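Local coordinates for uncharacterized protein (Pseudomonas syringae pv. tomato, PDB 3K4I), which is of unknown function but belongs to the RraA-like family, assembles from three copies and carries magnesium ions in the crystal, at residues A45-G50 with R138-Q143; T98-I103 with K114-D119; D33-D38 with V190-A195; L23-L28 with G177-P182. All blocks are in the same frame, centred on the assembly; numbering follows the deposited sequence.

Contact 1 (A45-G50 with R138-Q143)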
loop_
_atom_site.group_PDB
_atom_site.type_symbol
_atom_site.label_atom_id
_atom_site.label_comp_id
_atom_site.label_asym_id
_atom_site.label_seq_id
_atom_site.Cartn_x
_atom_site.Cartn_y
_atom_site.Cartn_z
ATOM N N ALA C 45 2.856 7.281 -4.168
ATOM C CA ALA C 45 3.531 6.087 -3.723
ATOM C C ALA C 45 3.991 5.211 -4.883
ATOM O O ALA C 45 3.312 5.092 -5.896
ATOM C CB ALA C 45 2.624 5.290 -2.771
ATOM N N SER C 46 5.134 4.562 -4.710
ATOM C CA SER C 46 5.491 3.485 -5.607
ATOM C C SER C 46 4.404 2.382 -5.619
ATOM O O SER C 46 4.023 1.849 -4.566
ATOM C CB SER C 46 6.842 2.899 -5.201
ATOM O OG SER C 46 7.100 1.782 -6.022
ATOM N N GLN C 47 3.929 2.052 -6.829
ATOM C CA GLN C 47 2.927 1.000 -7.019
ATOM C C GLN C 47 3.497 -0.325 -7.498
ATOM O O GLN C 47 2.790 -1.328 -7.551
ATOM C CB GLN C 47 1.822 1.469 -7.979
ATOM C CG GLN C 47 1.037 2.709 -7.493
ATOM C CD GLN C 47 0.320 2.503 -6.169
ATOM O OE1 GLN C 47 -0.084 1.380 -5.818
ATOM N NE2 GLN C 47 0.181 3.574 -5.409
ATOM N N VAL C 48 4.770 -0.337 -7.893
ATOM C CA VAL C 48 5.355 -1.572 -8.385
ATOM C C VAL C 48 6.596 -1.835 -7.555
ATOM O O VAL C 48 7.584 -1.126 -7.688
ATOM C CB VAL C 48 5.702 -1.514 -9.903
ATOM C CG1 VAL C 48 6.362 -2.836 -10.352
ATOM C CG2 VAL C 48 4.437 -1.269 -10.736
ATOM N N PRO C 49 6.563 -2.875 -6.710
ATOM C CA PRO C 49 7.730 -3.138 -5.864
ATOM C C PRO C 49 9.059 -3.328 -6.637
ATOM O O PRO C 49 9.082 -3.936 -7.709
ATOM C CB PRO C 49 7.328 -4.408 -5.099
ATOM C CG PRO C 49 5.794 -4.261 -4.971
ATOM C CD PRO C 49 5.375 -3.653 -6.289
ATOM N N GLY C 50 10.120 -2.731 -6.114
ATOM C CA GLY C 50 11.457 -2.876 -6.700
ATOM C C GLY C 50 11.785 -2.016 -7.906
ATOM O O GLY C 50 12.837 -2.214 -8.559
ATOM N N ARG C 138 -1.256 7.963 -6.317
ATOM C CA ARG C 138 -1.978 7.969 -5.048
ATOM C C ARG C 138 -2.809 6.711 -4.833
ATOM O O ARG C 138 -3.560 6.594 -3.848
ATOM C CB ARG C 138 -2.885 9.188 -4.965
ATOM C CG ARG C 138 -2.102 10.501 -4.979
ATOM C CD ARG C 138 -2.971 11.705 -4.587
ATOM N NE ARG C 138 -2.207 12.925 -4.879
ATOM C CZ ARG C 138 -1.148 13.356 -4.188
ATOM N NH1 ARG C 138 -0.726 12.706 -3.124
ATOM N NH2 ARG C 138 -0.505 14.471 -4.581
ATOM N N GLY C 139 -2.732 5.779 -5.761
ATOM C CA GLY C 139 -3.528 4.561 -5.603
ATOM C C GLY C 139 -3.937 3.917 -6.896
ATOM O O GLY C 139 -3.448 4.293 -7.984
ATOM N N ARG C 140 -4.844 2.966 -6.754
ATOM C CA ARG C 140 -5.257 2.059 -7.815
ATOM C C ARG C 140 -6.764 2.062 -7.942
ATOM O O ARG C 140 -7.468 1.973 -6.928
ATOM C CB ARG C 140 -4.786 0.643 -7.502
ATOM C CG ARG C 140 -3.267 0.512 -7.247
ATOM C CD ARG C 140 -2.931 -0.761 -6.514
ATOM N NE ARG C 140 -1.477 -1.028 -6.528
ATOM C CZ ARG C 140 -0.947 -2.228 -6.299
ATOM N NH1 ARG C 140 -1.729 -3.270 -5.999
ATOM N NH2 ARG C 140 0.363 -2.396 -6.352
ATOM N N PHE C 141 -7.238 2.176 -9.185
ATOM C CA PHE C 141 -8.677 2.090 -9.492
ATOM C C PHE C 141 -8.850 1.567 -10.918
ATOM O O PHE C 141 -7.869 1.251 -11.562
ATOM C CB PHE C 141 -9.348 3.451 -9.282
ATOM C CG PHE C 141 -10.838 3.376 -9.044
ATOM C CD1 PHE C 141 -11.691 4.317 -9.617
ATOM C CD2 PHE C 141 -11.391 2.367 -8.247
ATOM C CE1 PHE C 141 -13.077 4.273 -9.397
ATOM C CE2 PHE C 141 -12.793 2.313 -8.016
ATOM C CZ PHE C 141 -13.627 3.267 -8.598
HETATM N N MSE C 142 -10.075 1.468 -11.422
HETATM C CA MSE C 142 -10.286 0.909 -12.765
HETATM C C MSE C 142 -11.113 1.781 -13.707
HETATM O O MSE C 142 -11.129 1.553 -14.925
HETATM C CB MSE C 142 -10.890 -0.506 -12.672
HETATM C CG MSE C 142 -12.387 -0.561 -12.520
HETATM SE SE MSE C 142 -13.095 0.164 -10.843
HETATM C CE MSE C 142 -12.172 -1.071 -9.605
ATOM N N GLN C 143 -11.808 2.774 -13.155
ATOM C CA GLN C 143 -12.723 3.590 -13.959
ATOM C C GLN C 143 -11.930 4.554 -14.840
ATOM O O GLN C 143 -10.978 5.200 -14.386
ATOM C CB GLN C 143 -13.748 4.331 -13.085
ATOM C CG GLN C 143 -14.738 3.397 -12.391
ATOM C CD GLN C 143 -15.804 4.127 -11.573
ATOM O OE1 GLN C 143 -16.731 3.502 -11.080
ATOM N NE2 GLN C 143 -15.669 5.440 -11.427
#
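The guanidinium group of R140 reaches Q47 side-on and holds it with two nitrogens, each on a different oxygen. NE donates to the side-chain oxygen, R140 NE to Q47 OE1 being 2.9 Å, while the terminal nitrogen takes the backbone carbonyl, R140 NH2 to Q47 O also at 2.9 Å. Both bonds are bent, probably because one rigid group must serve two acceptors of the same residue. NH2 approaches in the plane of the Q47 carbonyl, on a lone pair of Q47 O; NE comes in tilted from the amide plane, and the amide and guanidinium planes stand 63° apart. The two side chains run past each other in opposite directions. R140 is extended from CG to NE, which gives it the length to bridge the gap, whereas Q47 bends at chi2 (-60°), bringing its amide back beside its own carbonyl. The amide suits this place because it can also donate: Q47 NE2 bonds to S137 O, and it passes G139 at 3.7 Å from G139 N. Glycine fits at 139, where phi is positive and a side chain would collide with the preceding carbonyl oxygen. The contact lies beside the antiparallel pairing of strands 45-46 and 135-137, where the backbone of Q47 is also bonded to that of L135; R140 packs on I125 of helix 125-130 and on G175 of the second subunit, and R138 is salt-bridged to D119 of strand 115-119.

Contact 2 (T98-I103 with K114-D119). With MG (magnesium ion), chain H.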
loop_
_atom_site.group_PDB
_atom_site.type_symbol
_atom_site.label_atom_id
_atom_site.label_comp_id
_atom_site.label_asym_id
_atom_site.label_seq_id
_atom_site.Cartn_x
_atom_site.Cartn_y
_atom_site.Cartn_z
ATOM N N THR C 98 -9.074 7.186 -13.534
ATOM C CA THR C 98 -7.642 6.897 -13.736
ATOM C C THR C 98 -7.102 7.591 -14.981
ATOM O O THR C 98 -7.842 7.848 -15.943
ATOM C CB THR C 98 -7.415 5.393 -13.848
ATOM O OG1 THR C 98 -8.218 4.876 -14.912
ATOM C CG2 THR C 98 -7.809 4.702 -12.542
ATOM N N VAL C 99 -5.813 7.911 -14.957
ATOM C CA VAL C 99 -5.179 8.618 -16.060
ATOM C C VAL C 99 -3.925 7.866 -16.523
ATOM O O VAL C 99 -2.999 8.473 -17.073
ATOM C CB VAL C 99 -4.860 10.114 -15.745
ATOM C CG1 VAL C 99 -6.153 10.953 -15.600
ATOM C CG2 VAL C 99 -3.982 10.261 -14.532
ATOM N N TRP C 100 -3.920 6.551 -16.319
ATOM C CA TRP C 100 -2.828 5.678 -16.852
ATOM C C TRP C 100 -3.348 4.244 -16.853
ATOM O O TRP C 100 -4.046 3.837 -15.916
ATOM C CB TRP C 100 -1.596 5.747 -15.976
ATOM C CG TRP C 100 -0.385 5.106 -16.625
ATOM C CD1 TRP C 100 0.075 3.838 -16.432
ATOM C CD2 TRP C 100 0.475 5.719 -17.584
ATOM N NE1 TRP C 100 1.212 3.616 -17.221
ATOM C CE2 TRP C 100 1.469 4.757 -17.931
ATOM C CE3 TRP C 100 0.516 7.001 -18.169
ATOM C CZ2 TRP C 100 2.481 5.023 -18.874
ATOM C CZ3 TRP C 100 1.502 7.272 -19.120
ATOM C CH2 TRP C 100 2.498 6.278 -19.447
ATOM N N GLY C 101 -3.036 3.480 -17.894
ATOM C CA GLY C 101 -3.458 2.080 -17.932
ATOM C C GLY C 101 -2.572 1.289 -18.878
ATOM O O GLY C 101 -1.453 1.722 -19.160
ATOM N N ASP C 102 -3.087 0.168 -19.365
ATOM C CA ASP C 102 -2.268 -0.801 -20.120
ATOM C C ASP C 102 -1.701 -0.277 -21.429
ATOM O O ASP C 102 -0.505 -0.491 -21.719
ATOM C CB ASP C 102 -2.991 -2.149 -20.322
ATOM C CG ASP C 102 -4.383 -2.030 -20.973
ATOM O OD1 ASP C 102 -4.815 -0.968 -21.494
ATOM O OD2 ASP C 102 -5.073 -3.077 -20.968
ATOM N N ILE C 103 -2.550 0.373 -22.229
ATOM C CA ILE C 103 -2.122 0.923 -23.519
ATOM C C ILE C 103 -0.939 1.876 -23.331
ATOM O O ILE C 103 0.119 1.721 -23.986
ATOM C CB ILE C 103 -3.290 1.588 -24.259
ATOM C CG1 ILE C 103 -4.307 0.533 -24.737
ATOM C CG2 ILE C 103 -2.810 2.383 -25.457
ATOM C CD1 ILE C 103 -5.619 1.154 -25.277
ATOM N N LYS C 114 10.366 6.564 -19.168
ATOM C CA LYS C 114 11.042 5.914 -18.018
ATOM C C LYS C 114 10.143 5.582 -16.841
ATOM O O LYS C 114 10.460 4.697 -16.041
ATOM C CB LYS C 114 12.212 6.767 -17.478
ATOM C CG LYS C 114 13.202 7.306 -18.507
ATOM C CD LYS C 114 14.105 6.226 -19.044
ATOM C CE LYS C 114 14.968 5.574 -17.974
ATOM N NZ LYS C 114 15.918 6.532 -17.374
ATOM N N GLY C 115 9.051 6.335 -16.706
ATOM C CA GLY C 115 8.138 6.131 -15.595
ATOM C C GLY C 115 7.014 7.159 -15.632
ATOM O O GLY C 115 7.034 8.123 -16.424
ATOM N N THR C 116 6.047 6.960 -14.762
ATOM C CA THR C 116 4.892 7.843 -14.687
ATOM C C THR C 116 4.603 8.133 -13.235
ATOM O O THR C 116 4.516 7.207 -12.419
ATOM C CB THR C 116 3.653 7.221 -15.366
ATOM O OG1 THR C 116 3.946 7.067 -16.752
ATOM C CG2 THR C 116 2.477 8.164 -15.279
ATOM N N VAL C 117 4.451 9.420 -12.943
ATOM C CA VAL C 117 4.164 9.919 -11.594
ATOM C C VAL C 117 2.773 10.537 -11.689
ATOM O O VAL C 117 2.572 11.400 -12.548
ATOM C CB VAL C 117 5.183 11.003 -11.223
ATOM C CG1 VAL C 117 4.830 11.641 -9.908
ATOM C CG2 VAL C 117 6.570 10.409 -11.166
ATOM N N ILE C 118 1.847 10.160 -10.797
ATOM C CA ILE C 118 0.451 10.615 -10.893
ATOM C C ILE C 118 -0.100 11.214 -9.612
ATOM O O ILE C 118 -0.149 10.550 -8.571
ATOM C CB ILE C 118 -0.509 9.485 -11.353
ATOM C CG1 ILE C 118 0.032 8.793 -12.602
ATOM C CG2 ILE C 118 -1.882 10.048 -11.657
ATOM C CD1 ILE C 118 -0.764 7.571 -13.012
ATOM N N ASP C 119 -0.527 12.472 -9.733
ATOM C CA ASP C 119 -1.297 13.149 -8.686
ATOM C C ASP C 119 -2.745 12.744 -8.981
ATOM O O ASP C 119 -3.511 13.496 -9.569
ATOM C CB ASP C 119 -1.051 14.664 -8.773
ATOM C CG ASP C 119 -2.031 15.489 -7.934
ATOM O OD1 ASP C 119 -2.407 15.034 -6.860
ATOM O OD2 ASP C 119 -2.399 16.595 -8.392
HETATM MG MG MG H . -7.106 -3.396 -20.925
HETATM O O HOH W 1 -7.458 -1.594 -20.115
HETATM O O HOH W 2 -6.851 -4.208 -19.068
HETATM O O HOH W 3 -9.027 -3.911 -20.716
HETATM O O HOH W 4 -6.920 -5.220 -21.810
#
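The beta-alpha-beta unit of strand 85-90, helix 102-110 and strand 115-119 is packed together here by W100, just before the helix, lying against T116 and I118 of strand 115-119. T116 sits over one face of the indole. Its CB is 4.0 Å from the centroid of the six-membered ring of W100 and almost on the ring normal, a CH-pi contact, while T116 OG1 lies 3.2 Å from W100 CH2, nearer the rim. OG1 stands opposite the carbonyl carbon of T116 (chi1 -64°), which leaves T116 CG2 opposite the backbone N and close to W100 CE3, 3.7 Å away. A threonine suits the spot because its carbons can lie on the ring while its buried hydroxyl is satisfied by a hydrogen bond with Y133 OH. At the base of the tryptophan side chain, I118 CD1 touches W100 CB at 3.6 Å, and I118 CG2 meets V99 CG2 at the same distance; these branched chains fill the space between the loop and the strand. In the crossover the chain next enters helix 102-110, with G101 at the N-cap position, and its first turn carries a metal site. D102 OD2 binds the magnesium ion at 2.1 Å, four waters add to the shell, and E200 of the second subunit completes it across the interface. D102 OD1 accepts a weak hydrogen bond from I103 N, and D102 N is hydrogen-bonded to D124 OD2.

Contact 3 (D33-D38 with V190-A195)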
loop_
_atom_site.group_PDB
_atom_site.type_symbol
_atom_site.label_atom_id
_atom_site.label_comp_id
_atom_site.label_asym_id
_atom_site.label_seq_id
_atom_site.Cartn_x
_atom_site.Cartn_y
_atom_site.Cartn_z
ATOM N N ASP C 33 17.268 20.114 0.313
ATOM C CA ASP C 33 17.020 20.795 1.586
ATOM C C ASP C 33 18.166 21.751 1.894
ATOM O O ASP C 33 17.954 22.827 2.448
ATOM C CB ASP C 33 16.924 19.788 2.742
ATOM C CG ASP C 33 15.595 19.080 2.809
ATOM O OD1 ASP C 33 14.688 19.390 2.001
ATOM O OD2 ASP C 33 15.476 18.196 3.690
ATOM N N SER C 34 19.397 21.347 1.548
ATOM C CA SER C 34 20.578 22.196 1.752
ATOM C C SER C 34 20.572 23.434 0.878
ATOM O O SER C 34 21.355 24.369 1.099
ATOM C CB SER C 34 21.898 21.398 1.567
ATOM O OG SER C 34 22.163 21.137 0.211
ATOM N N LEU C 35 19.681 23.444 -0.113
ATOM C CA LEU C 35 19.477 24.596 -0.982
ATOM C C LEU C 35 18.168 25.333 -0.633
ATOM O O LEU C 35 17.824 26.323 -1.270
ATOM C CB LEU C 35 19.575 24.198 -2.470
ATOM C CG LEU C 35 20.967 23.648 -2.907
ATOM C CD1 LEU C 35 20.899 22.903 -4.240
ATOM C CD2 LEU C 35 22.026 24.741 -2.946
ATOM N N GLY C 36 17.449 24.845 0.378
ATOM C CA GLY C 36 16.266 25.553 0.902
ATOM C C GLY C 36 14.976 25.169 0.208
ATOM O O GLY C 36 13.992 25.896 0.285
ATOM N N ILE C 37 14.971 24.020 -0.454
ATOM C CA ILE C 37 13.884 23.643 -1.367
ATOM C C ILE C 37 13.342 22.266 -0.983
ATOM O O ILE C 37 14.112 21.335 -0.744
ATOM C CB ILE C 37 14.430 23.604 -2.824
ATOM C CG1 ILE C 37 14.723 25.029 -3.305
ATOM C CG2 ILE C 37 13.471 22.885 -3.812
ATOM C CD1 ILE C 37 15.678 25.035 -4.476
ATOM N N ASP C 38 12.025 22.160 -0.863
ATOM C CA ASP C 38 11.351 20.879 -0.667
ATOM C C ASP C 38 11.160 20.248 -2.005
ATOM O O ASP C 38 10.757 20.940 -2.940
ATOM C CB ASP C 38 9.925 21.127 -0.122
ATOM C CG ASP C 38 9.896 21.504 1.346
ATOM O OD1 ASP C 38 10.915 21.358 2.027
ATOM O OD2 ASP C 38 8.815 21.937 1.838
ATOM N N VAL C 190 22.719 17.026 -7.726
ATOM C CA VAL C 190 23.279 15.701 -7.914
ATOM C C VAL C 190 24.675 15.603 -7.270
ATOM O O VAL C 190 24.979 14.614 -6.604
ATOM C CB VAL C 190 23.291 15.297 -9.413
ATOM C CG1 VAL C 190 24.177 14.059 -9.651
ATOM C CG2 VAL C 190 21.862 15.028 -9.866
ATOM N N LEU C 191 25.489 16.639 -7.443
ATOM C CA LEU C 191 26.775 16.746 -6.765
ATOM C C LEU C 191 26.630 16.689 -5.232
ATOM O O LEU C 191 27.345 15.933 -4.553
ATOM C CB LEU C 191 27.499 18.039 -7.188
ATOM C CG LEU C 191 28.902 18.328 -6.653
ATOM C CD1 LEU C 191 29.917 17.369 -7.287
ATOM C CD2 LEU C 191 29.293 19.767 -6.962
ATOM N N ARG C 192 25.677 17.450 -4.686
ATOM C CA ARG C 192 25.475 17.431 -3.247
ATOM C C ARG C 192 24.960 16.069 -2.743
ATOM O O ARG C 192 25.405 15.587 -1.690
ATOM C CB ARG C 192 24.523 18.567 -2.818
ATOM C CG ARG C 192 25.211 19.925 -2.876
ATOM C CD ARG C 192 24.234 21.054 -2.637
ATOM N NE ARG C 192 24.910 22.351 -2.713
ATOM C CZ ARG C 192 24.859 23.286 -1.769
ATOM N NH1 ARG C 192 24.127 23.102 -0.674
ATOM N NH2 ARG C 192 25.532 24.421 -1.938
ATOM N N ALA C 193 24.074 15.438 -3.519
ATOM C CA ALA C 193 23.493 14.156 -3.151
ATOM C C ALA C 193 24.575 13.088 -3.092
ATOM O O ALA C 193 24.572 12.240 -2.220
ATOM C CB ALA C 193 22.382 13.735 -4.140
ATOM N N ARG C 194 25.506 13.144 -4.037
ATOM C CA ARG C 194 26.583 12.171 -4.024
ATOM C C ARG C 194 27.440 12.273 -2.747
ATOM O O ARG C 194 27.904 11.254 -2.202
ATOM C CB ARG C 194 27.445 12.412 -5.252
ATOM C CG ARG C 194 28.331 11.264 -5.561
ATOM C CD ARG C 194 29.592 11.775 -6.158
ATOM N NE ARG C 194 29.372 12.523 -7.395
ATOM C CZ ARG C 194 30.340 12.815 -8.258
ATOM N NH1 ARG C 194 31.589 12.395 -8.035
ATOM N NH2 ARG C 194 30.066 13.499 -9.358
ATOM N N ALA C 195 27.703 13.503 -2.317
ATOM C CA ALA C 195 28.454 13.789 -1.113
ATOM C C ALA C 195 27.699 13.324 0.139
ATOM O O ALA C 195 28.296 12.778 1.066
ATOM C CB ALA C 195 28.772 15.284 -1.039
#
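One hydrogen bond joins S34 to R192: R192 NH1 donates to S34 OG over 2.9 Å at an N-H...O angle of 154°, with the hydroxyl oxygen close to the guanidinium plane. Serine is short enough to fit against this edge, and its OG is also hydrogen-bonded to A31 O, one turn back in helix 25-33. The ionic partner of R192 is E188, which meets NE from one turn earlier in helix 186-207; it probably helps to fix the rotation of the guanidinium group. S34 and L35 follow the C-terminal end of helix 25-33, where the chain leaves through a Schellman motif. G36 takes the positive phi (90°) that this ending needs, a conformation in which a side chain would run into the preceding carbonyl oxygen, and G36 N bonds back to D33 O at 2.9 Å. Van der Waals packing comes from L35, whose methyl CD2 lies over the face of the same guanidinium: L35 CD2 stands 3.4 Å from R192 CZ, above the centre of the group, and L35 CD1 is 4.1 Å from R192 CD. The extended chain of R192 (chi2 172°) carries the group from helix 186-207 out to L35. D33 and D38, by contrast, form salt bridges with R148 of the third subunit.

Contact 4 (L23-L28 with G177-P182)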
loop_
_atom_site.group_PDB
_atom_site.type_symbol
_atom_site.label_atom_id
_atom_site.label_comp_id
_atom_site.label_asym_id
_atom_site.label_seq_id
_atom_site.Cartn_x
_atom_site.Cartn_y
_atom_site.Cartn_z
ATOM N N LEU C 23 21.744 7.077 -7.007
ATOM C CA LEU C 23 21.288 7.987 -5.973
ATOM C C LEU C 23 19.863 7.664 -5.561
ATOM O O LEU C 23 19.009 7.428 -6.408
ATOM C CB LEU C 23 21.396 9.460 -6.419
ATOM C CG LEU C 23 22.797 10.016 -6.680
ATOM C CD1 LEU C 23 22.761 11.453 -7.219
ATOM C CD2 LEU C 23 23.748 9.914 -5.447
ATOM N N ASP C 24 19.631 7.672 -4.250
ATOM C CA ASP C 24 18.322 7.426 -3.651
ATOM C C ASP C 24 17.568 8.747 -3.546
ATOM O O ASP C 24 18.189 9.826 -3.461
ATOM C CB ASP C 24 18.520 6.935 -2.208
ATOM C CG ASP C 24 19.182 5.568 -2.116
ATOM O OD1 ASP C 24 19.735 5.264 -1.044
ATOM O OD2 ASP C 24 19.134 4.782 -3.085
ATOM N N THR C 25 16.238 8.666 -3.523
ATOM C CA THR C 25 15.425 9.865 -3.264
ATOM C C THR C 25 15.832 10.599 -1.996
ATOM O O THR C 25 15.757 11.835 -1.959
ATOM C CB THR C 25 13.927 9.536 -3.238
ATOM O OG1 THR C 25 13.705 8.412 -2.388
ATOM C CG2 THR C 25 13.438 9.211 -4.674
ATOM N N ALA C 26 16.237 9.867 -0.953
ATOM C CA ALA C 26 16.680 10.518 0.289
ATOM C C ALA C 26 17.894 11.430 0.088
ATOM O O ALA C 26 17.926 12.544 0.616
ATOM C CB ALA C 26 16.928 9.491 1.404
ATOM N N SER C 27 18.909 10.966 -0.657
ATOM C CA SER C 27 20.088 11.783 -0.880
ATOM C C SER C 27 19.727 13.068 -1.637
ATOM O O SER C 27 20.197 14.154 -1.290
ATOM C CB SER C 27 21.148 11.004 -1.663
ATOM O OG SER C 27 21.250 9.689 -1.124
ATOM N N LEU C 28 18.884 12.917 -2.662
ATOM C CA LEU C 28 18.495 14.036 -3.493
ATOM C C LEU C 28 17.671 15.031 -2.705
ATOM O O LEU C 28 17.876 16.231 -2.824
ATOM C CB LEU C 28 17.726 13.560 -4.726
ATOM C CG LEU C 28 18.716 12.916 -5.719
ATOM C CD1 LEU C 28 17.977 12.025 -6.671
ATOM C CD2 LEU C 28 19.519 14.005 -6.462
ATOM N N GLY C 177 9.171 7.032 -2.694
ATOM C CA GLY C 177 8.360 8.051 -3.355
ATOM C C GLY C 177 9.078 8.828 -4.442
ATOM O O GLY C 177 10.106 8.354 -5.011
ATOM N N CYS C 178 8.583 10.024 -4.713
ATOM C CA CYS C 178 9.077 10.839 -5.847
ATOM C C CYS C 178 9.617 12.207 -5.382
ATOM O O CYS C 178 9.007 12.901 -4.551
ATOM C CB CYS C 178 7.971 11.077 -6.855
ATOM S SG CYS C 178 6.958 9.591 -7.252
ATOM N N VAL C 179 10.730 12.607 -5.979
ATOM C CA VAL C 179 11.386 13.904 -5.699
ATOM C C VAL C 179 11.501 14.721 -6.992
ATOM O O VAL C 179 11.842 14.168 -8.064
ATOM C CB VAL C 179 12.801 13.712 -5.108
ATOM C CG1 VAL C 179 13.498 15.037 -4.872
ATOM C CG2 VAL C 179 12.755 12.927 -3.815
ATOM N N VAL C 180 11.185 16.016 -6.903
ATOM C CA VAL C 180 11.288 16.955 -8.045
ATOM C C VAL C 180 12.524 17.821 -7.831
ATOM O O VAL C 180 12.654 18.511 -6.802
ATOM C CB VAL C 180 10.077 17.932 -8.143
ATOM C CG1 VAL C 180 10.235 18.880 -9.349
ATOM C CG2 VAL C 180 8.745 17.144 -8.174
ATOM N N VAL C 181 13.448 17.777 -8.787
ATOM C CA VAL C 181 14.649 18.580 -8.718
ATOM C C VAL C 181 14.561 19.669 -9.788
ATOM O O VAL C 181 14.542 19.357 -10.987
ATOM C CB VAL C 181 15.930 17.703 -8.971
ATOM C CG1 VAL C 181 17.213 18.563 -8.990
ATOM C CG2 VAL C 181 16.050 16.584 -7.943
ATOM N N PRO C 182 14.550 20.957 -9.382
ATOM C CA PRO C 182 14.464 21.995 -10.412
ATOM C C PRO C 182 15.612 21.903 -11.423
ATOM O O PRO C 182 16.768 21.693 -11.041
ATOM C CB PRO C 182 14.581 23.304 -9.622
ATOM C CG PRO C 182 13.988 22.934 -8.219
ATOM C CD PRO C 182 14.570 21.524 -8.017
#
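G177 opens the strand with its carbonyl oxygen in van der Waals contact with the methyl of T25, T25 CG2 being 3.5 Å from G177 O. Its phi of 119° would press a side chain against the carbonyl oxygen before it, and glycine avoids this. C178 turns away from the helix, so the next contact falls at V179, whose CA is 6.2 Å from T25 CA, the nearest backbone approach. Here V179 CG2 lies against T25 CB at 3.6 Å and also borders T25 O, 3.7 Å off, while V179 CG1 faces L28 more loosely, 4.5 Å from L28 CB. A chi1 of 178° sets the two methyls to serve separate partners one helical turn apart, for which a branched valine is well suited. Threonine at 25 gives its carbons to this packing, and its buried OG1 is satisfied by D174 OD1. V181 again turns toward the helix, but its CG2 comes only to 4.6 Å from L28 CD2, a loose neighbour. The helix thus lies on one side of the strand, which pairs antiparallel with strand 170-174; L28 reaches V172 there, and V189 and A193 of helix 186-207 also pack on L28, while M142 of the third subunit packs on T25 and V179.

In the fold
From the N terminus, contact 4 begins at 23-28, the start of helix 25-33, and contact 3 at 33-38, the turn that ends it. Contact 1 starts at 45-50, and contact 2 opens and closes within its loop, between 98-103 and 114-119. Residues 138-143 then close contact 1, 177-182 contact 4 and 190-195 contact 3. Contact 2 is nested in contact 1, and both lie inside contacts 3 and 4, which cross each other. Contact 1 joins the loops after strands 45-46 and 135-137, and contact 2 packs the lead-in to helix 102-110 on strand 115-119, near the second subunit; contact 3 joins its turn to helix 186-207 and contact 4 helix 25-33 to strand 177-181, near the third.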